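Local atomic coordinates of 2-aminomuconic 6-semialdehyde dehydrogenase (Pseudomonas sp., PDB entry 7BZV), a protein that catalyses the NAD+-dependent oxidation of 2-aminomuconic 6-semialdehyde in the meta-cleavage pathway of 2-aminophenol breakdown, working as a tetramer. Residues 59-62 with 63-66; 77-80 with 81-84; 210-213 with 214-218; 95-99 with 100-104; 280-283 with 284-287. All coordinates share one frame; numbering follows the deposited sequence.

Contact 1: 59-62 with 63-66; sequences RTTA and AQRV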
loop_
_atom_site.group_PDB
_atom_site.type_symbol
_atom_site.label_atom_id
_atom_site.label_comp_id
_atom_site.label_asym_id
_atom_site.label_seq_id
_atom_site.Cartn_x
_atom_site.Cartn_y
_atom_site.Cartn_z
ATOM N N ARG B 59 10.665 -18.976 -17.711
ATOM C CA ARG B 59 9.636 -19.736 -17.039
ATOM C C ARG B 59 9.774 -19.707 -15.521
ATOM O O ARG B 59 9.007 -20.390 -14.851
ATOM C CB ARG B 59 9.654 -21.198 -17.521
ATOM C CG ARG B 59 9.331 -21.376 -19.001
ATOM C CD ARG B 59 9.328 -22.840 -19.427
ATOM N NE ARG B 59 10.523 -23.590 -19.021
ATOM C CZ ARG B 59 11.570 -23.815 -19.813
ATOM N NH1 ARG B 59 11.579 -23.339 -21.057
ATOM N NH2 ARG B 59 12.609 -24.524 -19.371
ATOM N N THR B 60 10.739 -18.973 -14.958
ATOM C CA THR B 60 10.867 -18.942 -13.500
ATOM C C THR B 60 9.664 -18.265 -12.864
ATOM O O THR B 60 9.117 -17.297 -13.393
ATOM C CB THR B 60 12.118 -18.189 -13.048
ATOM O OG1 THR B 60 12.083 -16.862 -13.578
ATOM C CG2 THR B 60 13.381 -18.939 -13.500
ATOM N N THR B 61 9.248 -18.783 -11.727
ATOM C CA THR B 61 8.335 -18.030 -10.881
ATOM C C THR B 61 9.078 -16.959 -10.065
ATOM O O THR B 61 10.288 -17.046 -9.838
ATOM C CB THR B 61 7.635 -18.958 -9.909
ATOM O OG1 THR B 61 8.598 -19.467 -8.993
ATOM C CG2 THR B 61 6.931 -20.149 -10.652
ATOM N N ALA B 62 8.315 -15.980 -9.559
ATOM C CA ALA B 62 8.869 -15.028 -8.595
ATOM C C ALA B 62 9.541 -15.758 -7.445
ATOM O O ALA B 62 10.662 -15.424 -7.039
ATOM C CB ALA B 62 7.768 -14.103 -8.068
ATOM N N ALA B 63 8.890 -16.788 -6.924
ATOM C CA ALA B 63 9.479 -17.497 -5.800
ATOM C C ALA B 63 10.819 -18.122 -6.165
ATOM O O ALA B 63 11.747 -18.158 -5.344
ATOM C CB ALA B 63 8.514 -18.561 -5.287
ATOM N N GLN B 64 10.929 -18.694 -7.368
ATOM C CA GLN B 64 12.209 -19.264 -7.772
ATOM C C GLN B 64 13.266 -18.184 -7.873
ATOM O O GLN B 64 14.443 -18.421 -7.562
ATOM C CB GLN B 64 12.074 -20.002 -9.118
ATOM C CG GLN B 64 11.303 -21.291 -9.024
ATOM C CD GLN B 64 10.928 -21.866 -10.389
ATOM O OE1 GLN B 64 10.490 -21.154 -11.287
ATOM N NE2 GLN B 64 11.127 -23.159 -10.541
ATOM N N ARG B 65 12.889 -16.995 -8.355
ATOM C CA ARG B 65 13.887 -15.938 -8.474
ATOM C C ARG B 65 14.295 -15.415 -7.097
ATOM O O ARG B 65 15.463 -15.094 -6.878
ATOM C CB ARG B 65 13.346 -14.858 -9.406
ATOM C CG ARG B 65 13.248 -15.423 -10.853
ATOM C CD ARG B 65 13.117 -14.369 -11.912
ATOM N NE ARG B 65 12.080 -13.412 -11.587
ATOM C CZ ARG B 65 10.798 -13.564 -11.887
ATOM N NH1 ARG B 65 10.379 -14.642 -12.532
ATOM N NH2 ARG B 65 9.938 -12.629 -11.551
ATOM N N VAL B 66 13.362 -15.380 -6.150
ATOM C CA VAL B 66 13.725 -15.084 -4.773
ATOM C C VAL B 66 14.869 -15.994 -4.355
ATOM O O VAL B 66 15.917 -15.536 -3.876
ATOM C CB VAL B 66 12.506 -15.238 -3.842
ATOM C CG1 VAL B 66 12.986 -15.205 -2.379
ATOM C CG2 VAL B 66 11.458 -14.122 -4.078
#
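The guanidinium of R65 folds back from the first turn of helix 62-78 onto the incoming loop, and its NH1 donates to T60 OG1 at 3.0 Å. The bond is almost straight, and the threonine oxygen lies in the guanidinium plane. A bend at chi3 (-49°) of R65 makes this possible: the chain rises from the helix, passes T60 OG1 with its CD 3.2 Å away, then turns so that A62 CA lies over one guanidinium face, offset toward the rim. This is the close-fitted half of the contact. T60 OG1 is also bonded to W57 O, R65 NE is taken by A169 O, and L117 of helix 95-119 packs against A62, R65 and V66. The main chain is already helical here, with V66 N bonded to A62 O at 2.8 Å.

T61 and Q64 form a capping box. With OG1 placed between its backbone N and carbonyl carbon (chi1 67°), T61 accepts from Q64 N at 2.9 Å; in return T61 N donates to Q64 OE1 at 2.7 Å, in the carbonyl plane and on a lone pair. The two side chains cross at about a right angle, Q64 CG coming within 3.3 Å of T61 OG1, while the bond from T61 OG1 to Q64 OE1 is weak. The looser side is confined to R59, A63 and Q64, all exposed to solvent. T61 and A62 are the exception here, since D128 of the second subunit packs on both.

Contact 2: 77-80 with 81-84; sequences ERRQ and QDFL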
loop_
_atom_site.group_PDB
_atom_site.type_symbol
_atom_site.label_atom_id
_atom_site.label_comp_id
_atom_site.label_asym_id
_atom_site.label_seq_id
_atom_site.Cartn_x
_atom_site.Cartn_y
_atom_site.Cartn_z
ATOM N N GLU B 77 28.874 -14.225 -0.485
ATOM C CA GLU B 77 29.382 -14.206 0.880
ATOM C C GLU B 77 30.483 -15.248 1.067
ATOM O O GLU B 77 31.509 -14.971 1.688
ATOM C CB GLU B 77 28.242 -14.451 1.848
ATOM C CG GLU B 77 28.522 -14.079 3.287
ATOM C CD GLU B 77 27.216 -13.834 4.011
ATOM O OE1 GLU B 77 26.474 -14.826 4.159
ATOM O OE2 GLU B 77 26.917 -12.668 4.375
ATOM N N ARG B 78 30.284 -16.450 0.527
ATOM C CA ARG B 78 31.311 -17.480 0.618
ATOM C C ARG B 78 32.613 -17.021 -0.013
ATOM O O ARG B 78 33.690 -17.411 0.440
ATOM C CB ARG B 78 30.837 -18.760 -0.059
ATOM C CG ARG B 78 31.755 -19.960 0.174
ATOM C CD ARG B 78 31.387 -21.132 -0.712
ATOM N NE ARG B 78 31.732 -20.967 -2.134
ATOM C CZ ARG B 78 32.963 -21.081 -2.632
ATOM N NH1 ARG B 78 33.991 -21.341 -1.832
ATOM N NH2 ARG B 78 33.163 -20.924 -3.936
ATOM N N ARG B 79 32.537 -16.204 -1.068
ATOM C CA ARG B 79 33.720 -15.736 -1.773
ATOM C C ARG B 79 34.048 -14.290 -1.456
ATOM O O ARG B 79 34.657 -13.590 -2.271
ATOM C CB ARG B 79 33.542 -15.933 -3.272
ATOM C CG ARG B 79 33.327 -17.374 -3.671
ATOM C CD ARG B 79 33.515 -17.526 -5.143
ATOM N NE ARG B 79 34.811 -17.011 -5.560
ATOM C CZ ARG B 79 35.132 -16.734 -6.813
ATOM N NH1 ARG B 79 34.251 -16.919 -7.781
ATOM N NH2 ARG B 79 36.338 -16.271 -7.094
ATOM N N GLN B 80 33.696 -13.836 -0.260
ATOM C CA GLN B 80 33.757 -12.405 -0.002
ATOM C C GLN B 80 35.181 -11.875 0.086
ATOM O O GLN B 80 35.403 -10.690 -0.194
ATOM C CB GLN B 80 32.991 -12.056 1.272
ATOM C CG GLN B 80 33.693 -12.258 2.600
ATOM C CD GLN B 80 32.745 -11.948 3.766
ATOM O OE1 GLN B 80 31.766 -11.212 3.604
ATOM N NE2 GLN B 80 33.032 -12.502 4.934
ATOM N N GLN B 81 36.156 -12.699 0.479
ATOM C CA GLN B 81 37.540 -12.220 0.451
ATOM C C GLN B 81 38.003 -11.997 -0.990
ATOM O O GLN B 81 38.725 -11.032 -1.289
ATOM C CB GLN B 81 38.446 -13.209 1.190
ATOM C CG GLN B 81 39.876 -12.703 1.412
ATOM C CD GLN B 81 39.919 -11.567 2.418
ATOM O OE1 GLN B 81 39.424 -11.695 3.534
ATOM N NE2 GLN B 81 40.496 -10.445 2.019
ATOM N N ASP B 82 37.576 -12.869 -1.903
ATOM C CA ASP B 82 37.868 -12.676 -3.319
ATOM C C ASP B 82 37.330 -11.339 -3.813
ATOM O O ASP B 82 38.040 -10.578 -4.490
ATOM C CB ASP B 82 37.267 -13.821 -4.138
ATOM C CG ASP B 82 37.912 -15.167 -3.845
ATOM O OD1 ASP B 82 38.931 -15.201 -3.135
ATOM O OD2 ASP B 82 37.395 -16.190 -4.348
ATOM N N PHE B 83 36.061 -11.052 -3.509
ATOM C CA PHE B 83 35.469 -9.790 -3.934
ATOM C C PHE B 83 36.209 -8.626 -3.309
ATOM O O PHE B 83 36.536 -7.637 -3.980
ATOM C CB PHE B 83 33.972 -9.752 -3.559
ATOM C CG PHE B 83 33.106 -10.474 -4.540
ATOM C CD1 PHE B 83 32.579 -9.817 -5.630
ATOM C CD2 PHE B 83 32.833 -11.812 -4.385
ATOM C CE1 PHE B 83 31.816 -10.506 -6.569
ATOM C CE2 PHE B 83 32.064 -12.497 -5.300
ATOM C CZ PHE B 83 31.543 -11.848 -6.388
ATOM N N LEU B 84 36.464 -8.723 -2.004
ATOM C CA LEU B 84 37.202 -7.684 -1.309
ATOM C C LEU B 84 38.557 -7.415 -1.972
ATOM O O LEU B 84 38.946 -6.252 -2.190
ATOM C CB LEU B 84 37.414 -8.098 0.140
ATOM C CG LEU B 84 36.841 -7.236 1.267
ATOM C CD1 LEU B 84 37.472 -7.785 2.578
ATOM C CD2 LEU B 84 37.120 -5.780 1.071
HETATM O O HOH W 1 35.802 -15.604 1.224
#
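The break where helix 62-78 ends and helix 80-91 begins is bridged by R79, the N-cap residue of the new helix, and D82, three residues on in its first turn. R79 grips the aspartate side-on with two nitrogens, and both bonds go to the same oxygen: NE to D82 OD2 at 3.0 Å and NH2 to D82 OD2 at 2.9 Å. That oxygen lies in the guanidinium plane, yet the carboxylate itself is turned steeply, its plane 79° from that of the arginine. NE meets the anti lone pair of OD2, whereas NH2 comes on the anti side from well out of the carboxylate plane. The bend at chi3 of R79 (54°) brings the flat group round to present this edge. From its N-cap position R79 also starts the helical bonding, its carbonyl accepting from F83 N at 3.2 Å. The same oxygen touches the edge of the F83 ring, 3.3 Å from CD2. The next bond in the series runs from L84 N to Q80 O at 2.9 Å. A water links the two helices at the break, donating to R78 O and accepting from Q81 N. Beyond the segments, R79 NH1 makes a second salt bridge to E191 of helix 184-196, and F83 is buried against T185, L188 and V192 of that helix.

Contact 3: 210-213 with 214-218; sequences GPNS and AGEFI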
loop_
_atom_site.group_PDB
_atom_site.type_symbol
_atom_site.label_atom_id
_atom_site.label_comp_id
_atom_site.label_asym_id
_atom_site.label_seq_id
_atom_site.Cartn_x
_atom_site.Cartn_y
_atom_site.Cartn_z
ATOM N N GLY B 210 33.432 3.673 -22.917
ATOM C CA GLY B 210 32.141 4.231 -23.232
ATOM C C GLY B 210 31.994 4.547 -24.705
ATOM O O GLY B 210 31.396 3.782 -25.476
ATOM N N PRO B 211 32.548 5.691 -25.123
ATOM C CA PRO B 211 32.458 6.081 -26.535
ATOM C C PRO B 211 33.192 5.086 -27.415
ATOM O O PRO B 211 34.295 4.636 -27.088
ATOM C CB PRO B 211 33.125 7.461 -26.567
ATOM C CG PRO B 211 34.117 7.413 -25.418
ATOM C CD PRO B 211 33.414 6.599 -24.347
ATOM N N ASN B 212 32.558 4.737 -28.534
ATOM C CA ASN B 212 33.134 3.817 -29.516
ATOM C C ASN B 212 33.548 2.499 -28.874
ATOM O O ASN B 212 34.531 1.876 -29.298
ATOM C CB ASN B 212 34.331 4.448 -30.245
ATOM C CG ASN B 212 33.978 5.761 -30.935
ATOM O OD1 ASN B 212 33.247 5.779 -31.926
ATOM N ND2 ASN B 212 34.500 6.864 -30.415
ATOM N N SER B 213 32.800 2.067 -27.861
ATOM C CA SER B 213 33.049 0.773 -27.226
ATOM C C SER B 213 31.766 0.246 -26.569
ATOM O O SER B 213 30.651 0.697 -26.863
ATOM C CB SER B 213 34.196 0.885 -26.200
ATOM O OG SER B 213 34.801 -0.377 -25.943
ATOM N N ALA B 214 31.942 -0.713 -25.652
ATOM C CA ALA B 214 30.826 -1.548 -25.217
ATOM C C ALA B 214 29.682 -0.713 -24.683
ATOM O O ALA B 214 28.515 -0.998 -24.970
ATOM C CB ALA B 214 31.283 -2.547 -24.159
ATOM N N GLY B 215 29.988 0.331 -23.910
ATOM C CA GLY B 215 28.920 1.146 -23.344
ATOM C C GLY B 215 28.034 1.788 -24.401
ATOM O O GLY B 215 26.800 1.758 -24.304
ATOM N N GLU B 216 28.651 2.429 -25.396
ATOM C CA GLU B 216 27.888 3.007 -26.499
ATOM C C GLU B 216 27.114 1.928 -27.243
ATOM O O GLU B 216 25.949 2.132 -27.620
ATOM C CB GLU B 216 28.844 3.745 -27.441
ATOM C CG GLU B 216 28.236 4.295 -28.723
ATOM C CD GLU B 216 29.303 4.849 -29.678
ATOM O OE1 GLU B 216 29.966 5.846 -29.317
ATOM O OE2 GLU B 216 29.489 4.279 -30.779
ATOM N N PHE B 217 27.745 0.766 -27.458
ATOM C CA PHE B 217 27.068 -0.325 -28.154
ATOM C C PHE B 217 25.799 -0.722 -27.423
ATOM O O PHE B 217 24.732 -0.847 -28.037
ATOM C CB PHE B 217 27.981 -1.537 -28.292
ATOM C CG PHE B 217 29.267 -1.244 -28.980
ATOM C CD1 PHE B 217 29.402 -0.117 -29.775
ATOM C CD2 PHE B 217 30.354 -2.082 -28.821
ATOM C CE1 PHE B 217 30.606 0.178 -30.399
ATOM C CE2 PHE B 217 31.558 -1.801 -29.461
ATOM C CZ PHE B 217 31.686 -0.665 -30.241
ATOM N N ILE B 218 25.891 -0.914 -26.102
ATOM C CA ILE B 218 24.706 -1.311 -25.357
ATOM C C ILE B 218 23.626 -0.254 -25.510
ATOM O O ILE B 218 22.474 -0.564 -25.825
ATOM C CB ILE B 218 25.041 -1.545 -23.875
ATOM C CG1 ILE B 218 25.907 -2.785 -23.671
ATOM C CG2 ILE B 218 23.760 -1.667 -23.091
ATOM C CD1 ILE B 218 26.467 -2.878 -22.239
#
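A214 opens helix 214-220 directly behind S213, which occupies the N-cap position and whose carbonyl oxygen is taken up by F217 one turn on. The S213 hydroxyl makes no capping bond and is spent instead on E36. G215 follows, packed bare against the loop, its CA only 4.5 Å from G210 CA, and its backbone is bonded to F209.

E216 does most of the gripping. Its N donates to G210 O at 3.1 Å, an oxygen that S213 N also reaches, from the opposite face of the carbonyl, to close the type II turn 210-213. The side chain then runs out extended, CG anti to the backbone N (chi1 174°), and travels back over the turn until OE1 accepts from N212 N at 2.9 Å. This bond is nearly straight at the hydrogen (172°), yet it meets the carboxylate from above its plane. OE2 also makes a long, weak ion pair with R39 of helix 39-52. The side chains of N212 and E216 lie side by side and point the same way.

F217 takes S213 O twice over. Its N donates to that oxygen at 3.0 Å, the regular helical bond, and its ring lies flat against it, the oxygen sitting over the ring centre and 3.2 Å from CG. R39 and V42 pack on the same phenylalanine. I218 turns inward onto V175 and K177 of strand 173-177. By its glycine-proline sequence this loop probably corresponds to the one that, in related aldehyde dehydrogenases, lies close to the adenine of NAD.

Contact 4: 95-99 with 100-104; sequences LSMAA and TIDIP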
loop_
_atom_site.group_PDB
_atom_site.type_symbol
_atom_site.label_atom_id
_atom_site.label_comp_id
_atom_site.label_asym_id
_atom_site.label_seq_id
_atom_site.Cartn_x
_atom_site.Cartn_y
_atom_site.Cartn_z
ATOM N N LEU B 95 40.680 -0.928 3.348
ATOM C CA LEU B 95 39.966 -2.068 3.909
ATOM C C LEU B 95 38.783 -1.607 4.741
ATOM O O LEU B 95 37.698 -2.203 4.676
ATOM C CB LEU B 95 40.918 -2.917 4.750
ATOM C CG LEU B 95 40.327 -4.118 5.490
ATOM C CD1 LEU B 95 39.870 -5.166 4.465
ATOM C CD2 LEU B 95 41.347 -4.724 6.471
ATOM N N SER B 96 38.963 -0.522 5.504
ATOM C CA SER B 96 37.898 0.008 6.348
ATOM C C SER B 96 36.663 0.393 5.538
ATOM O O SER B 96 35.553 0.411 6.068
ATOM C CB SER B 96 38.396 1.238 7.096
ATOM O OG SER B 96 38.860 2.203 6.165
ATOM N N MET B 97 36.844 0.743 4.276
ATOM C CA MET B 97 35.725 1.066 3.396
ATOM C C MET B 97 35.165 -0.180 2.727
ATOM O O MET B 97 33.956 -0.434 2.779
ATOM C CB MET B 97 36.194 2.075 2.349
ATOM C CG MET B 97 35.141 2.471 1.287
ATOM S SD MET B 97 34.233 3.783 2.080
ATOM C CE MET B 97 32.821 4.219 0.998
ATOM N N ALA B 98 36.041 -0.942 2.071
ATOM C CA ALA B 98 35.592 -2.048 1.235
ATOM C C ALA B 98 34.944 -3.151 2.069
ATOM O O ALA B 98 33.934 -3.737 1.662
ATOM C CB ALA B 98 36.769 -2.565 0.413
ATOM N N ALA B 99 35.456 -3.401 3.267
ATOM C CA ALA B 99 34.934 -4.487 4.094
ATOM C C ALA B 99 33.723 -4.091 4.914
ATOM O O ALA B 99 33.084 -4.962 5.520
ATOM C CB ALA B 99 36.019 -5.007 5.034
ATOM N N THR B 100 33.403 -2.810 4.997
ATOM C CA THR B 100 32.218 -2.422 5.728
ATOM C C THR B 100 31.125 -1.880 4.829
ATOM O O THR B 100 29.950 -1.977 5.188
ATOM C CB THR B 100 32.536 -1.371 6.791
ATOM O OG1 THR B 100 32.872 -0.139 6.150
ATOM C CG2 THR B 100 33.664 -1.861 7.677
ATOM N N ILE B 101 31.479 -1.329 3.671
ATOM C CA ILE B 101 30.494 -0.729 2.780
ATOM C C ILE B 101 30.382 -1.537 1.498
ATOM O O ILE B 101 29.329 -2.138 1.216
ATOM C CB ILE B 101 30.851 0.742 2.502
ATOM C CG1 ILE B 101 30.685 1.533 3.808
ATOM C CG2 ILE B 101 30.008 1.300 1.354
ATOM C CD1 ILE B 101 30.966 2.970 3.696
ATOM N N ASP B 102 31.446 -1.550 0.693
ATOM C CA ASP B 102 31.299 -2.053 -0.672
ATOM C C ASP B 102 30.831 -3.502 -0.704
ATOM O O ASP B 102 29.861 -3.841 -1.397
ATOM C CB ASP B 102 32.599 -1.881 -1.436
ATOM C CG ASP B 102 33.006 -0.431 -1.492
ATOM O OD1 ASP B 102 33.571 0.064 -0.495
ATOM O OD2 ASP B 102 32.688 0.228 -2.497
ATOM N N ILE B 103 31.528 -4.385 -0.010
ATOM C CA ILE B 103 31.239 -5.801 -0.201
ATOM C C ILE B 103 29.953 -6.130 0.556
ATOM O O ILE B 103 29.081 -6.807 -0.007
ATOM C CB ILE B 103 32.413 -6.685 0.236
ATOM C CG1 ILE B 103 33.432 -6.878 -0.896
ATOM C CG2 ILE B 103 31.917 -8.061 0.622
ATOM C CD1 ILE B 103 33.849 -5.633 -1.636
ATOM N N PRO B 104 29.783 -5.700 1.819
ATOM C CA PRO B 104 28.532 -6.047 2.521
ATOM C C PRO B 104 27.277 -5.461 1.880
ATOM O O PRO B 104 26.291 -6.186 1.741
ATOM C CB PRO B 104 28.745 -5.490 3.937
ATOM C CG PRO B 104 30.302 -5.549 4.107
ATOM C CD PRO B 104 30.779 -5.115 2.737
#
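M97 O draws in both T100 N and I101 N as the helix widens into a pi-type turn at 100-102, and the axes of 95-99 and 100-104 run at 33° to each other, 5.2 Å apart at their closest. I101 N makes the better bond, 2.8 Å to M97 O and nearly in line with the carbonyl, while T100 N reaches M97 O from above the carbonyl plane at 3.3 Å; a third bond, from D102 N, is weak. Beyond the bulge I103 N skips to A98 O at 3.0 Å, five residues back. P104 has no N-H to offer the turn before, and its CG lies 3.2 Å from A99 O.

T100 repairs the bonding with its side chain: OG1 donates to S96 O at 2.7 Å, placed for it by a chi1 of 69° that sets the hydroxyl between the backbone N and the carbonyl carbon. On the buried side M97 leaves the helix with CG anti to its own N and then bends at chi2 (85°), which brings the methyl end round to I101, CE to CD1 3.5 Å. D102 OD1 comes back to the first segment, 3.4 Å from M97 CG; its OD2 is held by K93 in a salt bridge.

S96 OG is bonded to T324 O. L95 and A98 pack against L84 and M88 of helix 80-91, while M97 and I101 reach L281 in the loop between helix 268-280 and strand 290-296.

Contact 5: 280-283 with 284-287; sequences FLNS and GQVC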
loop_
_atom_site.group_PDB
_atom_site.type_symbol
_atom_site.label_atom_id
_atom_site.label_comp_id
_atom_site.label_asym_id
_atom_site.label_seq_id
_atom_site.Cartn_x
_atom_site.Cartn_y
_atom_site.Cartn_z
ATOM N N PHE B 280 35.119 12.758 3.103
ATOM C CA PHE B 280 36.357 12.080 2.713
ATOM C C PHE B 280 36.216 10.568 2.586
ATOM O O PHE B 280 37.159 9.905 2.152
ATOM C CB PHE B 280 37.494 12.435 3.713
ATOM C CG PHE B 280 37.698 13.912 3.894
ATOM C CD1 PHE B 280 37.917 14.720 2.795
ATOM C CD2 PHE B 280 37.648 14.498 5.161
ATOM C CE1 PHE B 280 38.077 16.088 2.939
ATOM C CE2 PHE B 280 37.790 15.870 5.310
ATOM C CZ PHE B 280 38.018 16.663 4.198
ATOM N N LEU B 281 35.060 9.998 2.909
ATOM C CA LEU B 281 34.883 8.576 2.654
ATOM C C LEU B 281 35.123 8.271 1.175
ATOM O O LEU B 281 34.697 9.022 0.296
ATOM C CB LEU B 281 33.471 8.134 3.067
ATOM C CG LEU B 281 33.245 6.636 2.953
ATOM C CD1 LEU B 281 34.100 5.901 3.996
ATOM C CD2 LEU B 281 31.752 6.249 3.139
ATOM N N ASN B 282 35.837 7.178 0.892
ATOM C CA ASN B 282 36.137 6.818 -0.503
ATOM C C ASN B 282 36.901 7.951 -1.193
ATOM O O ASN B 282 36.778 8.170 -2.411
ATOM C CB ASN B 282 34.838 6.471 -1.259
ATOM C CG ASN B 282 35.054 5.512 -2.425
ATOM O OD1 ASN B 282 35.873 4.611 -2.340
ATOM N ND2 ASN B 282 34.257 5.654 -3.475
ATOM N N SER B 283 37.688 8.682 -0.411
ATOM C CA SER B 283 38.441 9.843 -0.902
ATOM C C SER B 283 37.529 10.846 -1.586
ATOM O O SER B 283 37.909 11.495 -2.562
ATOM C CB SER B 283 39.579 9.404 -1.822
ATOM O OG SER B 283 40.435 8.534 -1.090
ATOM N N GLY B 284 36.315 10.980 -1.058
ATOM C CA GLY B 284 35.412 11.962 -1.608
ATOM C C GLY B 284 34.768 11.579 -2.927
ATOM O O GLY B 284 34.116 12.429 -3.555
ATOM N N GLN B 285 34.912 10.319 -3.352
ATOM C CA GLN B 285 34.414 9.823 -4.625
ATOM C C GLN B 285 33.091 9.079 -4.457
ATOM O O GLN B 285 32.839 8.101 -5.134
ATOM C CB GLN B 285 35.439 8.897 -5.277
ATOM C CG GLN B 285 36.821 9.552 -5.608
ATOM C CD GLN B 285 37.907 8.523 -5.926
ATOM O OE1 GLN B 285 38.595 8.598 -6.953
ATOM N NE2 GLN B 285 38.071 7.569 -5.040
ATOM N N VAL B 286 32.259 9.490 -3.536
ATOM C CA VAL B 286 30.888 9.013 -3.476
ATOM C C VAL B 286 30.056 10.101 -4.092
ATOM O O VAL B 286 30.242 11.282 -3.771
ATOM C CB VAL B 286 30.441 8.701 -2.043
ATOM C CG1 VAL B 286 29.122 7.937 -2.052
ATOM C CG2 VAL B 286 31.500 7.890 -1.403
ATOM N N CYS B 287 29.147 9.714 -4.991
ATOM C CA CYS B 287 28.235 10.684 -5.579
ATOM C C CYS B 287 27.490 11.475 -4.524
ATOM O O CYS B 287 26.984 12.569 -4.813
ATOM C CB CYS B 287 27.261 9.960 -6.526
ATOM S SG CYS B 287 26.665 8.286 -5.954
#
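F280 ends helix 268-280, and its carbonyl oxygen lies 3.5 Å from G284 N as the chain curls back on itself. L281 O accepts that same N at 2.9 Å, the donor coming from above the carbonyl plane; V286 CG2 rests against this oxygen from further along. N282 is the hub. Its phi is positive, as are those of S283 and G284, so the three residues wind in a left-handed turn. N282 O takes two donors from one residue, on opposite faces of its plane: Q285 N at 3.0 Å and the side-chain Q285 NE2, also at 3.0 Å, so the amide of Q285 folds back to clamp the turn it follows. The asparagine side chain is directed at 284-287, CG anti to the backbone N (chi1 -153°), with CB 3.6 Å from V286 CG2 and ND2 giving a weak bond to Q285 O. The stronger partners of that amide are N154 O for ND2 and K93 NZ for OD1. S283 brings its CB to 4.0 Å from Q285 NE2 and sends its hydroxyl to G327 O, while Q285 OE1 accepts from I330 N. The G-Q-x-C sequence matches the aldehyde dehydrogenase cysteine motif, whose cysteine is the nucleophile in relatives. With every residue ahead of C287 buried and these amides bonded at both ends, the turn probably fixes the peptide that delivers that thiol.

Overall arrangement
Contacts 2, 4 and 5 form a connected run. Contact 2 touches contact 4, their centres about 11 Å apart, through L84 CD2 and A98 CB at 3.3 Å. Contact 4 in turn meets contact 5, about 13 Å away between centres, where I101 CD1 lies 3.4 Å from L281 CD2; K93 joins them chemically by reaching both D102 and N282. Contact 5 leads to the probable nucleophile C287, so helix 95-119 probably lies behind the loop that carries it. Contact 1 shares helix 62-78 with contact 2 but starts it about 26 Å away between centres, near the subunit interface. Contact 3, on the likely NAD side, lies about 26 Å from contact 5 between centres.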